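PDB 3LP5: putative cell surface hydrolase from Lactobacillus plantarum, which is of unknown function but, as an alpha/beta-hydrolase family member, probably acts as a hydrolase at the cell surface. Local coordinates for residues 40-45 / 81-86. Residues are numbered along the deposited sequence; the frame is centred on the assembly and turned at random.
Sequences LTVQTD and AVWLNT
The indole of Trp-83 carries one face against the carbonyl oxygen of Gln-43, whose O lies 3.8 Å above the ring plane and offset toward its rim. Thr-44 O and Val-42 CG1 approach the same ring obliquely. Here a helix of an alpha/beta-hydrolase fold packs on the end of a sheet strand: Trp-83 sits on helix 74-92, and Val-42 closes strand 37-42. Thr-44 O comes to 3.6 Å from Trp-83 CZ2, on the benzene part of the indole. No hydrogen bond joins the two segments, and the contact is one of apolar packing with carbonyl groups set against the ring.

Val-42 supplies the aliphatic part. Val-42 CG1 stands 3.6 Å from Trp-83 CB and 3.7 Å from Trp-83 CG, so the methyl fills the angle where the ring leaves the helix. CG1 is anti to the backbone N (chi1 -170°), which brings this branch to the base of the indole. The other branch, Val-42 CG2, lies 3.9 Å from Trp-83 O, beside the helix backbone. Phe-67 of the neighbouring strand 62-67 touches both Val-42 and Trp-83. Asn-69 touches the side chains of Trp-83 and Thr-44. A bound sodium ion lies about 4 Å from the side chain of Trp-83.

An alanine at Trp-83 would keep CB near Val-42, but would probably open a gap beneath the Gln-43 and Thr-44 carbonyls and leave the turn after the strand less firmly held against the helix.

Just before Trp-83 in the helix, Val-82 O accepts two hydrogen bonds from Thr-86. Thr-86 N gives one, 2.8 Å from Val-82 O. Thr-86 OG1 gives the other at 3.0 Å to Val-82 O, from 38° above the carbonyl plane.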
loop_
_atom_site.group_PDB
_atom_site.type_symbol
_atom_site.label_atom_id
_atom_site.label_comp_id
_atom_site.label_asym_id
_atom_site.label_seq_id
_atom_site.Cartn_x
_atom_site.Cartn_y
_atom_site.Cartn_z
ATOM N N LEU A 40 13.749 0.221 -5.648
ATOM C CA LEU A 40 14.605 1.097 -4.850
ATOM C C LEU A 40 14.639 0.519 -3.455
ATOM O O LEU A 40 13.580 0.110 -2.898
ATOM C CB LEU A 40 14.053 2.519 -4.766
ATOM C CG LEU A 40 14.246 3.524 -5.890
ATOM C CD1 LEU A 40 13.620 3.028 -7.264
ATOM C CD2 LEU A 40 13.654 4.942 -5.450
ATOM N N THR A 41 15.847 0.471 -2.892
ATOM C CA THR A 41 16.011 0.133 -1.500
ATOM C C THR A 41 16.678 1.309 -0.814
ATOM O O THR A 41 17.841 1.670 -1.142
ATOM C CB THR A 41 16.920 -1.096 -1.330
ATOM O OG1 THR A 41 16.318 -2.161 -2.044
ATOM C CG2 THR A 41 16.943 -1.548 0.157
ATOM N N VAL A 42 15.956 1.941 0.101
ATOM C CA VAL A 42 16.532 3.093 0.800
ATOM C C VAL A 42 17.343 2.581 1.949
ATOM O O VAL A 42 16.789 1.892 2.827
ATOM C CB VAL A 42 15.453 4.071 1.341
ATOM C CG1 VAL A 42 16.093 5.370 1.846
ATOM C CG2 VAL A 42 14.450 4.374 0.233
ATOM N N GLN A 43 18.611 2.997 1.990
ATOM C CA GLN A 43 19.576 2.651 3.071
ATOM C C GLN A 43 19.360 3.423 4.361
ATOM O O GLN A 43 18.665 4.441 4.377
ATOM C CB GLN A 43 21.028 2.861 2.579
ATOM C CG GLN A 43 21.326 2.197 1.239
ATOM C CD GLN A 43 20.945 0.722 1.219
ATOM O OE1 GLN A 43 20.071 0.284 0.429
ATOM N NE2 GLN A 43 21.527 -0.031 2.117
ATOM N N THR A 44 19.952 2.963 5.452
ATOM C CA THR A 44 19.609 3.560 6.731
ATOM C C THR A 44 20.159 4.984 6.923
ATOM O O THR A 44 19.782 5.671 7.890
ATOM C CB THR A 44 20.044 2.689 7.904
ATOM O OG1 THR A 44 21.459 2.588 7.864
ATOM C CG2 THR A 44 19.397 1.288 7.838
ATOM N N ASP A 45 21.042 5.417 6.020
ATOM C CA ASP A 45 21.528 6.785 6.004
ATOM C C ASP A 45 20.794 7.611 4.925
ATOM O O ASP A 45 21.145 8.758 4.695
ATOM C CB ASP A 45 23.075 6.817 5.808
ATOM C CG ASP A 45 23.517 6.257 4.435
ATOM O OD1 ASP A 45 22.657 5.785 3.669
ATOM O OD2 ASP A 45 24.731 6.292 4.084
ATOM N N ALA A 81 8.687 6.560 6.665
ATOM C CA ALA A 81 7.910 7.607 5.973
ATOM C C ALA A 81 8.791 8.717 5.443
ATOM O O ALA A 81 8.557 9.176 4.363
ATOM C CB ALA A 81 6.806 8.150 6.862
ATOM N N VAL A 82 9.862 9.061 6.172
ATOM C CA VAL A 82 10.876 9.979 5.679
ATOM C C VAL A 82 11.663 9.380 4.563
ATOM O O VAL A 82 11.904 10.045 3.576
ATOM C CB VAL A 82 11.813 10.374 6.780
ATOM C CG1 VAL A 82 12.950 11.264 6.241
ATOM C CG2 VAL A 82 11.012 11.079 7.938
ATOM N N TRP A 83 12.127 8.134 4.707
ATOM C CA TRP A 83 12.787 7.469 3.594
ATOM C C TRP A 83 11.909 7.361 2.328
ATOM O O TRP A 83 12.398 7.502 1.174
ATOM C CB TRP A 83 13.278 6.061 4.040
ATOM C CG TRP A 83 14.414 6.136 5.082
ATOM C CD1 TRP A 83 15.418 7.039 5.126
ATOM C CD2 TRP A 83 14.649 5.205 6.162
ATOM N NE1 TRP A 83 16.251 6.784 6.236
ATOM C CE2 TRP A 83 15.799 5.651 6.870
ATOM C CE3 TRP A 83 14.004 4.015 6.590
ATOM C CZ2 TRP A 83 16.282 4.975 8.018
ATOM C CZ3 TRP A 83 14.468 3.366 7.753
ATOM C CH2 TRP A 83 15.612 3.816 8.426
ATOM N N LEU A 84 10.617 7.089 2.514
ATOM C CA LEU A 84 9.683 7.034 1.359
ATOM C C LEU A 84 9.644 8.367 0.628
ATOM O O LEU A 84 9.668 8.449 -0.619
ATOM C CB LEU A 84 8.251 6.690 1.827
ATOM C CG LEU A 84 7.171 6.622 0.687
ATOM C CD1 LEU A 84 7.616 5.790 -0.549
ATOM C CD2 LEU A 84 5.878 6.016 1.218
ATOM N N ASN A 85 9.561 9.440 1.401
ATOM C CA ASN A 85 9.594 10.787 0.845
ATOM C C ASN A 85 10.952 11.038 0.164
ATOM O O ASN A 85 11.004 11.619 -0.947
ATOM C CB ASN A 85 9.392 11.760 1.999
ATOM C CG ASN A 85 9.125 13.181 1.537
ATOM O OD1 ASN A 85 8.737 13.438 0.387
ATOM N ND2 ASN A 85 9.367 14.113 2.427
ATOM N N THR A 86 12.049 10.558 0.781
ATOM C CA THR A 86 13.342 10.665 0.096
ATOM C C THR A 86 13.327 9.960 -1.258
ATOM O O THR A 86 13.829 10.475 -2.200
ATOM C CB THR A 86 14.486 10.073 0.977
ATOM O OG1 THR A 86 14.481 10.794 2.204
ATOM C CG2 THR A 86 15.883 10.220 0.312
#